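Local coordinates for immunity protein 52 domain-containing protein (Burkholderia pseudomallei K96243, PDB 4RHO) that is of unknown function but belongs to the immunity protein 52 family, whose members probably protect the producing bacterium from a cognate polymorphic toxin, at residues D181-V186 and D251-Y256; V166-P171 and W188-P193; K177-D182 and I243-V248; A204-P209 and I220-T225. All blocks are in the same frame, centred on the assembly; numbering follows the deposited sequence.

The four contacts lie where the antiparallel sheet meets helix 234-249 and its loops. Contacts 2 and 4, centres about 10 Å apart, share the sheet: strand 189-192 of contact 2 neighbours strand 215-222 of contact 4, joined by the backbone hydrogen bond from Ile221 N to Leu190 O, 2.8 Å. Contacts 1 and 3, centres about 6 Å apart, have Asp181 and Asp182 in common. Two carboxylates tie the loops of contact 1 to their surroundings: Glu168 OE2 is hydrogen-bonded to Gly185 N and Tyr256 OH, and Glu244 OE2 to Val186 N. Ile243 and Leu247 of contact 3 pack on Ile221 of contact 4. A triethylene glycol, probably from the crystallisation liquor, lies about 4 Å from the Trp188 side chain.

Contact 1 of 4, residues D181-V186 and D251-Y256; sequences DDKPGV and DLLPAY
Lys183 and Ala255 bring the two irregular segments closest, CA to CA 4.5 Å, and one backbone hydrogen bond joins them, Tyr256 N to Asp182 O at 2.9 Å and nearly straight (166°). The Tyr256 ring lies against the chain at Lys183 and Pro184: Pro184 N sits 3.6 Å above one face, offset toward the rim, while Asp181 O meets the ring edge in plane, 3.4 Å from Tyr256 CE2. CG of Tyr256 stands anti to its carbonyl carbon (chi1 -72°), which carries the ring along 181-184 and brings OH within 3.3 Å of Pro184 CA. That hydroxyl is hydrogen-bonded to Glu168, which also receives Gly185 N. Pro184 slides past Tyr256 in the opposite direction, its CG 3.9 Å from Tyr256 CE1. Leu253 CD2 touches both Lys183 CB and Pro184 O, 3.4 Å from Pro184 O. Lys183 NZ forms a weak salt bridge with Asp182 OD2 at 3.2 Å. Pro184 packs on Val166 and Glu168 of strand 166-171; Leu253 reaches both Leu190 of strand 189-192 and Val248 of helix 234-249, so the paired loops touch both the sheet and the helix.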
loop_
_atom_site.group_PDB
_atom_site.type_symbol
_atom_site.label_atom_id
_atom_site.label_comp_id
_atom_site.label_asym_id
_atom_site.label_seq_id
_atom_site.Cartn_x
_atom_site.Cartn_y
_atom_site.Cartn_z
ATOM N N ASP A 181 9.295 -4.895 16.383
ATOM C CA ASP A 181 9.690 -3.796 15.495
ATOM C C ASP A 181 10.565 -4.315 14.326
ATOM O O ASP A 181 10.682 -3.644 13.305
ATOM C CB ASP A 181 10.437 -2.683 16.285
ATOM C CG ASP A 181 11.644 -3.171 17.092
ATOM O OD1 ASP A 181 11.962 -4.379 17.020
ATOM O OD2 ASP A 181 12.244 -2.348 17.818
ATOM N N ASP A 182 11.134 -5.539 14.471
ATOM C CA ASP A 182 11.983 -6.147 13.438
ATOM C C ASP A 182 11.157 -7.058 12.503
ATOM O O ASP A 182 11.698 -7.609 11.543
ATOM C CB ASP A 182 13.140 -6.952 14.089
ATOM C CG ASP A 182 12.678 -8.119 14.958
ATOM O OD1 ASP A 182 11.604 -7.999 15.595
ATOM O OD2 ASP A 182 13.434 -9.107 15.072
ATOM N N LYS A 183 9.854 -7.210 12.786
ATOM C CA LYS A 183 8.972 -8.051 11.979
ATOM C C LYS A 183 7.715 -7.268 11.555
ATOM O O LYS A 183 7.320 -6.326 12.236
ATOM C CB LYS A 183 8.574 -9.319 12.760
ATOM C CG LYS A 183 9.753 -10.198 13.140
ATOM C CD LYS A 183 9.319 -11.352 14.018
ATOM C CE LYS A 183 10.471 -12.250 14.407
ATOM N NZ LYS A 183 11.448 -11.552 15.288
ATOM N N PRO A 184 7.047 -7.664 10.441
ATOM C CA PRO A 184 5.830 -6.934 10.021
ATOM C C PRO A 184 4.743 -6.920 11.109
ATOM O O PRO A 184 4.661 -7.842 11.930
ATOM C CB PRO A 184 5.362 -7.706 8.785
ATOM C CG PRO A 184 6.589 -8.384 8.274
ATOM C CD PRO A 184 7.399 -8.730 9.482
ATOM N N GLY A 185 3.950 -5.851 11.128
ATOM C CA GLY A 185 2.832 -5.717 12.047
ATOM C C GLY A 185 1.529 -6.197 11.447
ATOM O O GLY A 185 1.354 -6.168 10.224
ATOM N N VAL A 186 0.617 -6.684 12.294
ATOM C CA VAL A 186 -0.689 -7.153 11.837
ATOM C C VAL A 186 -1.612 -5.951 11.584
ATOM O O VAL A 186 -2.259 -5.887 10.539
ATOM C CB VAL A 186 -1.322 -8.158 12.842
ATOM C CG1 VAL A 186 -2.814 -8.328 12.590
ATOM C CG2 VAL A 186 -0.611 -9.498 12.785
ATOM N N ASP A 251 6.491 -19.655 13.763
ATOM C CA ASP A 251 7.459 -19.302 12.699
ATOM C C ASP A 251 6.725 -18.973 11.367
ATOM O O ASP A 251 7.103 -19.480 10.307
ATOM C CB ASP A 251 8.497 -20.439 12.489
ATOM C CG ASP A 251 9.813 -19.974 11.852
ATOM O OD1 ASP A 251 9.944 -18.751 11.567
ATOM O OD2 ASP A 251 10.723 -20.816 11.690
ATOM N N LEU A 252 5.687 -18.121 11.435
ATOM C CA LEU A 252 4.932 -17.707 10.244
ATOM C C LEU A 252 5.235 -16.254 9.890
ATOM O O LEU A 252 4.900 -15.803 8.794
ATOM C CB LEU A 252 3.409 -17.892 10.471
ATOM C CG LEU A 252 2.921 -19.341 10.604
ATOM C CD1 LEU A 252 1.486 -19.388 11.102
ATOM C CD2 LEU A 252 3.049 -20.088 9.280
ATOM N N LEU A 253 5.866 -15.517 10.817
ATOM C CA LEU A 253 6.167 -14.111 10.606
ATOM C C LEU A 253 7.682 -13.902 10.352
ATOM O O LEU A 253 8.498 -14.087 11.253
ATOM C CB LEU A 253 5.700 -13.277 11.820
ATOM C CG LEU A 253 5.579 -11.772 11.587
ATOM C CD1 LEU A 253 4.562 -11.468 10.498
ATOM C CD2 LEU A 253 5.197 -11.059 12.859
ATOM N N PRO A 254 8.073 -13.546 9.115
ATOM C CA PRO A 254 9.504 -13.360 8.835
ATOM C C PRO A 254 10.012 -12.012 9.332
ATOM O O PRO A 254 9.226 -11.092 9.528
ATOM C CB PRO A 254 9.577 -13.452 7.312
ATOM C CG PRO A 254 8.256 -12.947 6.841
ATOM C CD PRO A 254 7.240 -13.321 7.906
ATOM N N ALA A 255 11.331 -11.884 9.506
ATOM C CA ALA A 255 11.943 -10.596 9.856
ATOM C C ALA A 255 12.064 -9.722 8.622
ATOM O O ALA A 255 12.261 -10.242 7.522
ATOM C CB ALA A 255 13.316 -10.818 10.480
ATOM N N TYR A 256 11.910 -8.387 8.785
ATOM C CA TYR A 256 12.027 -7.439 7.659
ATOM C C TYR A 256 13.322 -7.678 6.858
ATOM O O TYR A 256 13.311 -7.604 5.630
ATOM C CB TYR A 256 11.997 -5.983 8.165
ATOM C CG TYR A 256 10.643 -5.512 8.653
ATOM C CD1 TYR A 256 9.570 -5.381 7.771
ATOM C CD2 TYR A 256 10.487 -5.000 9.938
ATOM C CE1 TYR A 256 8.345 -4.863 8.191
ATOM C CE2 TYR A 256 9.267 -4.474 10.368
ATOM C CZ TYR A 256 8.206 -4.392 9.487
ATOM O OH TYR A 256 7.014 -3.856 9.904
#

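Contact 2 of 4, residues V166-P171 and W188-P193; sequences VVEASP and WMLYLP
Val167 pairs with Tyr191 and Ala169 with Met189 (a selenomethionine) as hydrogen-bonded antiparallel pairs, with Glu168 and Leu190 as the non-hydrogen-bonded pair between them. Each hydrogen-bonded pair uses both of its N-H groups. Tyr191 N gives to Val167 O at 3.0 Å, in the carbonyl plane, and Val167 N returns the bond to Tyr191 O, tilted 23° from the plane of that carbonyl. Ala169 N approaches Met189 O nearly along the C=O axis. Ala169 O accepts twice, from Met189 N at 3.1 Å and, weakly and at a sharper angle, from Trp188 N at 3.0 Å: Trp188 and Met189 together face Ala169 in a classic beta bulge. The alternate backbone groups are satisfied by the flanking strands, Val166, Glu168 and Ser170 bonding to strand 20-26 and Leu190 to Ile221.

Leu190 has CG anti to its backbone N (chi1 175°), which turns CD1 toward the partner strand, 3.5 Å from Val167 O and 3.8 Å from Val166 CG2. Glu168 lies alongside Leu190, pointing the same way, CG 4.1 Å from Leu190 CD1. Across the opposite sheet face Val167 CB meets Tyr191 CB at 3.8 Å, and their side chains continue at a slant to one another. Polar ends find partners farther off: Glu168 OE2 is hydrogen-bonded to Tyr256 and Gly185, and Trp188 NE1 gives to Val224 O. The strands are thus joined by main-chain bonds and apolar side chains, while two hydrogen bonds converge on Glu168 OE2, which would favour an ionised carboxylate.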
loop_
_atom_site.group_PDB
_atom_site.type_symbol
_atom_site.label_atom_id
_atom_site.label_comp_id
_atom_site.label_asym_id
_atom_site.label_seq_id
_atom_site.Cartn_x
_atom_site.Cartn_y
_atom_site.Cartn_z
ATOM N N VAL A 166 4.739 -9.615 1.368
ATOM C CA VAL A 166 4.050 -9.128 2.571
ATOM C C VAL A 166 3.297 -7.826 2.251
ATOM O O VAL A 166 3.807 -6.982 1.510
ATOM C CB VAL A 166 5.044 -8.923 3.771
ATOM C CG1 VAL A 166 6.163 -7.957 3.403
ATOM C CG2 VAL A 166 4.307 -8.448 5.025
ATOM N N VAL A 167 2.087 -7.672 2.803
ATOM C CA VAL A 167 1.349 -6.412 2.730
ATOM C C VAL A 167 0.887 -6.018 4.133
ATOM O O VAL A 167 0.234 -6.812 4.813
ATOM C CB VAL A 167 0.148 -6.472 1.744
ATOM C CG1 VAL A 167 -0.546 -5.116 1.656
ATOM C CG2 VAL A 167 0.591 -6.940 0.365
ATOM N N GLU A 168 1.245 -4.806 4.574
ATOM C CA GLU A 168 0.832 -4.291 5.880
ATOM C C GLU A 168 -0.232 -3.222 5.715
ATOM O O GLU A 168 -0.061 -2.302 4.914
ATOM C CB GLU A 168 2.038 -3.720 6.648
ATOM C CG GLU A 168 3.132 -4.730 6.914
ATOM C CD GLU A 168 4.355 -4.136 7.579
ATOM O OE1 GLU A 168 5.228 -3.606 6.853
ATOM O OE2 GLU A 168 4.412 -4.142 8.828
ATOM N N ALA A 169 -1.345 -3.358 6.428
ATOM C CA ALA A 169 -2.407 -2.362 6.394
ATOM C C ALA A 169 -2.754 -1.914 7.804
ATOM O O ALA A 169 -3.144 -2.735 8.630
ATOM C CB ALA A 169 -3.639 -2.927 5.697
ATOM N N SER A 170 -2.490 -0.636 8.118
ATOM C CA SER A 170 -2.725 -0.087 9.451
ATOM C C SER A 170 -2.702 1.442 9.425
ATOM O O SER A 170 -1.990 2.036 8.603
ATOM C CB SER A 170 -1.675 -0.604 10.436
ATOM O OG SER A 170 -0.363 -0.251 10.026
ATOM N N PRO A 171 -3.425 2.119 10.361
ATOM C CA PRO A 171 -3.339 3.584 10.415
ATOM C C PRO A 171 -1.948 4.033 10.829
ATOM O O PRO A 171 -1.243 3.299 11.537
ATOM C CB PRO A 171 -4.398 3.971 11.467
ATOM C CG PRO A 171 -5.214 2.722 11.687
ATOM C CD PRO A 171 -4.311 1.590 11.415
ATOM N N TRP A 188 -4.499 -3.517 11.138
ATOM C CA TRP A 188 -5.848 -3.903 10.717
ATOM C C TRP A 188 -5.797 -5.234 9.966
ATOM O O TRP A 188 -6.522 -6.172 10.315
ATOM C CB TRP A 188 -6.484 -2.806 9.826
ATOM C CG TRP A 188 -7.985 -2.935 9.668
ATOM C CD1 TRP A 188 -8.764 -3.998 10.033
ATOM C CD2 TRP A 188 -8.878 -1.945 9.140
ATOM N NE1 TRP A 188 -10.086 -3.725 9.774
ATOM C CE2 TRP A 188 -10.186 -2.472 9.224
ATOM C CE3 TRP A 188 -8.707 -0.642 8.640
ATOM C CZ2 TRP A 188 -11.311 -1.757 8.792
ATOM C CZ3 TRP A 188 -9.820 0.057 8.196
ATOM C CH2 TRP A 188 -11.101 -0.499 8.271
HETATM N N MSE A 189 -4.896 -5.328 8.956
HETATM C CA MSE A 189 -4.742 -6.523 8.104
HETATM C C MSE A 189 -3.297 -6.822 7.821
HETATM O O MSE A 189 -2.522 -5.900 7.567
HETATM C CB MSE A 189 -5.458 -6.327 6.783
HETATM C CG MSE A 189 -6.893 -6.336 6.891
HETATM SE SE MSE A 189 -7.668 -6.067 5.195
HETATM C CE MSE A 189 -9.470 -6.185 5.727
ATOM N N LEU A 190 -2.978 -8.105 7.631
ATOM C CA LEU A 190 -1.646 -8.516 7.207
ATOM C C LEU A 190 -1.734 -9.640 6.189
ATOM O O LEU A 190 -2.276 -10.706 6.493
ATOM C CB LEU A 190 -0.802 -8.960 8.418
ATOM C CG LEU A 190 0.586 -9.529 8.089
ATOM C CD1 LEU A 190 1.516 -8.443 7.584
ATOM C CD2 LEU A 190 1.187 -10.215 9.290
ATOM N N TYR A 191 -1.185 -9.419 4.978
ATOM C CA TYR A 191 -1.123 -10.461 3.960
ATOM C C TYR A 191 0.227 -11.159 3.988
ATOM O O TYR A 191 1.268 -10.500 4.013
ATOM C CB TYR A 191 -1.394 -9.885 2.551
ATOM C CG TYR A 191 -1.070 -10.863 1.433
ATOM C CD1 TYR A 191 -1.969 -11.867 1.074
ATOM C CD2 TYR A 191 0.163 -10.827 0.781
ATOM C CE1 TYR A 191 -1.661 -12.793 0.075
ATOM C CE2 TYR A 191 0.480 -11.745 -0.226
ATOM C CZ TYR A 191 -0.433 -12.730 -0.573
ATOM O OH TYR A 191 -0.124 -13.638 -1.559
ATOM N N LEU A 192 0.211 -12.489 3.957
ATOM C CA LEU A 192 1.421 -13.293 3.839
ATOM C C LEU A 192 1.227 -14.357 2.762
ATOM O O LEU A 192 0.145 -14.922 2.648
ATOM C CB LEU A 192 1.781 -13.948 5.195
ATOM C CG LEU A 192 2.213 -12.984 6.310
ATOM C CD1 LEU A 192 2.296 -13.692 7.628
ATOM C CD2 LEU A 192 3.552 -12.316 5.976
ATOM N N PRO A 193 2.240 -14.592 1.897
ATOM C CA PRO A 193 2.044 -15.557 0.791
ATOM C C PRO A 193 2.103 -17.014 1.279
ATOM O O PRO A 193 2.807 -17.840 0.700
ATOM C CB PRO A 193 3.188 -15.228 -0.171
ATOM C CG PRO A 193 4.255 -14.670 0.692
ATOM C CD PRO A 193 3.579 -13.972 1.853
#

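Contact 3 of 4, residues K177-D182 and I243-V248; sequences KQVFDD and IEIRLV
Glu244 and Phe180 carry a loop-on-helix contact: the loop between strands 166-171 and 189-192, here the irregular segment 177-182, is laid against one side of helix 234-249. The Glu244 side chain can be followed outward from the helix. Its CB lies 4.2 Å from Phe180 CE2. CG, anti to the carbonyl carbon, continues an extended chain toward the loop, and the side chains of Glu244 and Val179 pass each other in opposite senses. CD stands 3.9 Å from both Val179 N and Gln178 CB. At the tip the two oxygens divide the work. OE1 accepts Val179 N at 2.9 Å in an almost straight bond (172°), met on the syn side but 35° out of the carboxylate plane, and it also touches Val179 CG2. OE2 rests against Gln178 CB and is hydrogen-bonded to Tyr174 OH and Val186 N; three bonds hold this buried carboxylate, consistent with a charged form.

Ile245 crosses Val179 at about a right angle, CG1 reaching both methyls of the valine. The loop is braced internally by Gln178, whose NE2 gives to Phe180 O at 2.7 Å, tilted from the carbonyl plane. The Phe180 ring meets Glu244 O and Ile245 N at its edge, near its plane. Val179 CG1 lies over the centre of one ring face, 3.6 Å above the plane. Over the opposite face, in a CH-pi contact, the Val248 methyl CG2 sits 3.8 Å from the centroid of the Phe180 ring, 29° off its normal.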
loop_
_atom_site.group_PDB
_atom_site.type_symbol
_atom_site.label_atom_id
_atom_site.label_comp_id
_atom_site.label_asym_id
_atom_site.label_seq_id
_atom_site.Cartn_x
_atom_site.Cartn_y
_atom_site.Cartn_z
ATOM N N LYS A 177 3.241 0.594 18.062
ATOM C CA LYS A 177 2.388 -0.206 18.940
ATOM C C LYS A 177 2.546 -1.733 18.671
ATOM O O LYS A 177 2.105 -2.543 19.492
ATOM C CB LYS A 177 0.908 0.210 18.771
ATOM C CG LYS A 177 0.619 1.670 19.172
ATOM C CD LYS A 177 0.547 1.845 20.693
ATOM C CE LYS A 177 0.243 3.277 21.098
ATOM N NZ LYS A 177 1.396 4.189 20.842
ATOM N N GLN A 178 3.159 -2.120 17.519
ATOM C CA GLN A 178 3.306 -3.548 17.176
ATOM C C GLN A 178 4.345 -4.245 18.106
ATOM O O GLN A 178 5.264 -3.593 18.605
ATOM C CB GLN A 178 3.686 -3.736 15.684
ATOM C CG GLN A 178 5.079 -3.225 15.309
ATOM C CD GLN A 178 5.296 -3.264 13.807
ATOM O OE1 GLN A 178 4.487 -2.753 13.022
ATOM N NE2 GLN A 178 6.416 -3.826 13.381
ATOM N N VAL A 179 4.127 -5.562 18.401
ATOM C CA VAL A 179 4.979 -6.325 19.339
ATOM C C VAL A 179 6.426 -6.342 18.854
ATOM O O VAL A 179 7.330 -6.064 19.627
ATOM C CB VAL A 179 4.451 -7.782 19.544
ATOM C CG1 VAL A 179 5.327 -8.550 20.536
ATOM C CG2 VAL A 179 3.009 -7.778 19.998
ATOM N N PHE A 180 6.644 -6.708 17.585
ATOM C CA PHE A 180 7.990 -6.854 17.053
ATOM C C PHE A 180 8.304 -5.738 16.062
ATOM O O PHE A 180 7.660 -5.641 15.015
ATOM C CB PHE A 180 8.154 -8.233 16.384
ATOM C CG PHE A 180 7.628 -9.383 17.213
ATOM C CD1 PHE A 180 8.420 -9.981 18.187
ATOM C CD2 PHE A 180 6.339 -9.871 17.017
ATOM C CE1 PHE A 180 7.928 -11.040 18.959
ATOM C CE2 PHE A 180 5.845 -10.921 17.797
ATOM C CZ PHE A 180 6.649 -11.510 18.751
ATOM N N ASP A 181 9.295 -4.895 16.383
ATOM C CA ASP A 181 9.690 -3.796 15.495
ATOM C C ASP A 181 10.565 -4.315 14.326
ATOM O O ASP A 181 10.682 -3.644 13.305
ATOM C CB ASP A 181 10.437 -2.683 16.285
ATOM C CG ASP A 181 11.644 -3.171 17.092
ATOM O OD1 ASP A 181 11.962 -4.379 17.020
ATOM O OD2 ASP A 181 12.244 -2.348 17.818
ATOM N N ASP A 182 11.134 -5.539 14.471
ATOM C CA ASP A 182 11.983 -6.147 13.438
ATOM C C ASP A 182 11.157 -7.058 12.503
ATOM O O ASP A 182 11.698 -7.609 11.543
ATOM C CB ASP A 182 13.140 -6.952 14.089
ATOM C CG ASP A 182 12.678 -8.119 14.958
ATOM O OD1 ASP A 182 11.604 -7.999 15.595
ATOM O OD2 ASP A 182 13.434 -9.107 15.072
ATOM N N ILE A 243 -2.229 -11.513 17.820
ATOM C CA ILE A 243 -2.081 -12.212 16.539
ATOM C C ILE A 243 -0.598 -12.230 16.112
ATOM O O ILE A 243 -0.110 -13.261 15.649
ATOM C CB ILE A 243 -2.987 -11.571 15.445
ATOM C CG1 ILE A 243 -4.484 -11.729 15.811
ATOM C CG2 ILE A 243 -2.687 -12.182 14.048
ATOM C CD1 ILE A 243 -5.424 -10.974 14.921
ATOM N N GLU A 244 0.132 -11.104 16.335
ATOM C CA GLU A 244 1.574 -11.020 16.016
ATOM C C GLU A 244 2.364 -12.055 16.811
ATOM O O GLU A 244 3.187 -12.775 16.239
ATOM C CB GLU A 244 2.112 -9.607 16.302
ATOM C CG GLU A 244 1.647 -8.577 15.292
ATOM C CD GLU A 244 1.689 -7.136 15.765
ATOM O OE1 GLU A 244 2.068 -6.899 16.934
ATOM O OE2 GLU A 244 1.269 -6.250 14.988
ATOM N N ILE A 245 2.076 -12.169 18.125
ATOM C CA ILE A 245 2.731 -13.141 19.008
ATOM C C ILE A 245 2.419 -14.586 18.538
ATOM O O ILE A 245 3.328 -15.413 18.454
ATOM C CB ILE A 245 2.294 -12.908 20.486
ATOM C CG1 ILE A 245 2.788 -11.517 20.997
ATOM C CG2 ILE A 245 2.785 -14.054 21.401
ATOM C CD1 ILE A 245 2.190 -11.082 22.391
ATOM N N ARG A 246 1.149 -14.856 18.172
ATOM C CA ARG A 246 0.736 -16.177 17.675
ATOM C C ARG A 246 1.505 -16.551 16.381
ATOM O O ARG A 246 2.004 -17.672 16.263
ATOM C CB ARG A 246 -0.784 -16.205 17.420
ATOM C CG ARG A 246 -1.303 -17.558 16.898
ATOM C CD ARG A 246 -1.251 -18.635 17.964
ATOM N NE ARG A 246 -2.143 -18.330 19.083
ATOM C CZ ARG A 246 -2.177 -19.028 20.209
ATOM N NH1 ARG A 246 -1.360 -20.057 20.384
ATOM N NH2 ARG A 246 -3.009 -18.685 21.182
ATOM N N LEU A 247 1.591 -15.605 15.420
ATOM C CA LEU A 247 2.262 -15.837 14.136
ATOM C C LEU A 247 3.755 -16.139 14.321
ATOM O O LEU A 247 4.308 -16.964 13.590
ATOM C CB LEU A 247 2.088 -14.621 13.210
ATOM C CG LEU A 247 0.691 -14.425 12.638
ATOM C CD1 LEU A 247 0.536 -13.044 12.055
ATOM C CD2 LEU A 247 0.371 -15.486 11.594
ATOM N N VAL A 248 4.417 -15.444 15.263
ATOM C CA VAL A 248 5.847 -15.655 15.511
ATOM C C VAL A 248 6.063 -17.002 16.211
ATOM O O VAL A 248 6.927 -17.766 15.801
ATOM C CB VAL A 248 6.469 -14.488 16.322
ATOM C CG1 VAL A 248 7.844 -14.866 16.871
ATOM C CG2 VAL A 248 6.557 -13.233 15.474
#

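Contact 4 of 4, residues A204-P209 and I220-T225; sequences ARALIP and IIVSVT
A classic beta bulge marks the open end of this hairpin, where Arg205 and Ala206 both face Val222. Val222 O takes Arg205 N at 2.8 Å, almost in line with its C=O bond, and Ala206 N only weakly at 3.4 Å. Val222 N returns a bond to Ala206 O at 2.9 Å. Farther along, Ile208 and Ile220 exchange two bonds, Ile220 N to Ile208 O at 2.8 Å being nearly straight (172°). Segments 206-209 and 220-222 run antiparallel (163°) within the beta hairpin of strands 206-212 and 215-222 at one margin of the sheet, 206-212 being its outermost strand there. On the face of Ala206 and Ile208, Ala206 CB meets Val222 CB, and the Ile208 chain, its CG1 anti to the carbonyl carbon (chi1 -52°), reaches along to place CD1 4.0 Å from Val222 CG2. Leu207 and Ile221 lie side by side on the other face, where Ala204 CB also touches Ile221 CG2. Arg205 bends at chi2 and lays CD against Ser223 O at 3.3 Å, crossing Thr225 at about a right angle; its NH1 is hydrogen-bonded to Glu203 O. Helix 148-162 packs on Ile208 and Ile220, and helix 234-249 on Ile221.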
loop_
_atom_site.group_PDB
_atom_site.type_symbol
_atom_site.label_atom_id
_atom_site.label_comp_id
_atom_site.label_asym_id
_atom_site.label_seq_id
_atom_site.Cartn_x
_atom_site.Cartn_y
_atom_site.Cartn_z
ATOM N N ALA A 204 -7.457 -14.539 15.144
ATOM C CA ALA A 204 -7.823 -13.763 13.950
ATOM C C ALA A 204 -9.346 -13.649 13.802
ATOM O O ALA A 204 -10.056 -14.638 13.954
ATOM C CB ALA A 204 -7.222 -14.400 12.705
ATOM N N ARG A 205 -9.844 -12.426 13.544
ATOM C CA ARG A 205 -11.276 -12.186 13.365
ATOM C C ARG A 205 -11.730 -12.643 11.978
ATOM O O ARG A 205 -12.899 -12.996 11.794
ATOM C CB ARG A 205 -11.606 -10.697 13.580
ATOM C CG ARG A 205 -12.085 -10.365 15.017
ATOM C CD ARG A 205 -11.165 -10.936 16.092
ATOM N NE ARG A 205 -11.584 -10.535 17.436
ATOM C CZ ARG A 205 -11.169 -11.132 18.550
ATOM N NH1 ARG A 205 -10.390 -12.206 18.486
ATOM N NH2 ARG A 205 -11.584 -10.700 19.735
ATOM N N ALA A 206 -10.791 -12.689 11.011
ATOM C CA ALA A 206 -11.066 -13.198 9.669
ATOM C C ALA A 206 -9.784 -13.655 8.992
ATOM O O ALA A 206 -8.728 -13.055 9.193
ATOM C CB ALA A 206 -11.751 -12.125 8.824
ATOM N N LEU A 207 -9.866 -14.741 8.220
ATOM C CA LEU A 207 -8.743 -15.237 7.427
ATOM C C LEU A 207 -9.166 -15.370 5.980
ATOM O O LEU A 207 -9.837 -16.346 5.615
ATOM C CB LEU A 207 -8.236 -16.587 7.980
ATOM C CG LEU A 207 -7.618 -16.535 9.385
ATOM C CD1 LEU A 207 -7.542 -17.901 9.990
ATOM C CD2 LEU A 207 -6.234 -15.864 9.359
ATOM N N ILE A 208 -8.916 -14.320 5.185
ATOM C CA ILE A 208 -9.381 -14.254 3.808
ATOM C C ILE A 208 -8.364 -14.915 2.872
ATOM O O ILE A 208 -7.261 -14.400 2.691
ATOM C CB ILE A 208 -9.659 -12.778 3.397
ATOM C CG1 ILE A 208 -10.602 -12.091 4.421
ATOM C CG2 ILE A 208 -10.228 -12.701 1.962
ATOM C CD1 ILE A 208 -10.712 -10.625 4.265
ATOM N N PRO A 209 -8.726 -16.060 2.245
ATOM C CA PRO A 209 -7.796 -16.688 1.299
ATOM C C PRO A 209 -7.668 -15.875 0.010
ATOM O O PRO A 209 -8.669 -15.360 -0.502
ATOM C CB PRO A 209 -8.433 -18.060 1.038
ATOM C CG PRO A 209 -9.871 -17.859 1.268
ATOM C CD PRO A 209 -9.998 -16.811 2.345
ATOM N N ILE A 220 -5.046 -13.160 3.956
ATOM C CA ILE A 220 -5.133 -11.879 4.655
ATOM C C ILE A 220 -5.613 -12.128 6.081
ATOM O O ILE A 220 -6.665 -12.751 6.281
ATOM C CB ILE A 220 -6.062 -10.876 3.908
ATOM C CG1 ILE A 220 -5.564 -10.615 2.477
ATOM C CG2 ILE A 220 -6.197 -9.555 4.705
ATOM C CD1 ILE A 220 -6.565 -9.863 1.598
ATOM N N ILE A 221 -4.821 -11.720 7.065
ATOM C CA ILE A 221 -5.172 -11.889 8.463
ATOM C C ILE A 221 -5.813 -10.602 8.982
ATOM O O ILE A 221 -5.211 -9.533 8.882
ATOM C CB ILE A 221 -3.924 -12.285 9.294
ATOM C CG1 ILE A 221 -3.125 -13.418 8.591
ATOM C CG2 ILE A 221 -4.326 -12.684 10.724
ATOM C CD1 ILE A 221 -1.690 -13.534 9.047
ATOM N N VAL A 222 -7.068 -10.690 9.472
ATOM C CA VAL A 222 -7.796 -9.505 9.926
ATOM C C VAL A 222 -7.967 -9.538 11.463
ATOM O O VAL A 222 -8.402 -10.551 12.023
ATOM C CB VAL A 222 -9.168 -9.367 9.207
ATOM C CG1 VAL A 222 -9.843 -8.048 9.567
ATOM C CG2 VAL A 222 -9.005 -9.491 7.693
ATOM N N SER A 223 -7.606 -8.433 12.135
ATOM C CA SER A 223 -7.691 -8.340 13.592
ATOM C C SER A 223 -9.050 -7.807 14.037
ATOM O O SER A 223 -9.535 -8.184 15.096
ATOM C CB SER A 223 -6.580 -7.441 14.133
ATOM O OG SER A 223 -6.700 -6.122 13.623
ATOM N N VAL A 224 -9.610 -6.839 13.279
ATOM C CA VAL A 224 -10.870 -6.181 13.647
ATOM C C VAL A 224 -11.828 -6.181 12.442
ATOM O O VAL A 224 -11.437 -5.789 11.347
ATOM C CB VAL A 224 -10.617 -4.731 14.175
ATOM C CG1 VAL A 224 -11.926 -4.025 14.485
ATOM C CG2 VAL A 224 -9.708 -4.745 15.404
ATOM N N THR A 225 -13.073 -6.653 12.646
ATOM C CA THR A 225 -14.071 -6.724 11.568
ATOM C C THR A 225 -15.364 -5.971 11.950
ATOM O O THR A 225 -16.235 -5.785 11.099
ATOM C CB THR A 225 -14.388 -8.195 11.229
ATOM O OG1 THR A 225 -14.754 -8.883 12.430
ATOM C CG2 THR A 225 -13.227 -8.905 10.559
#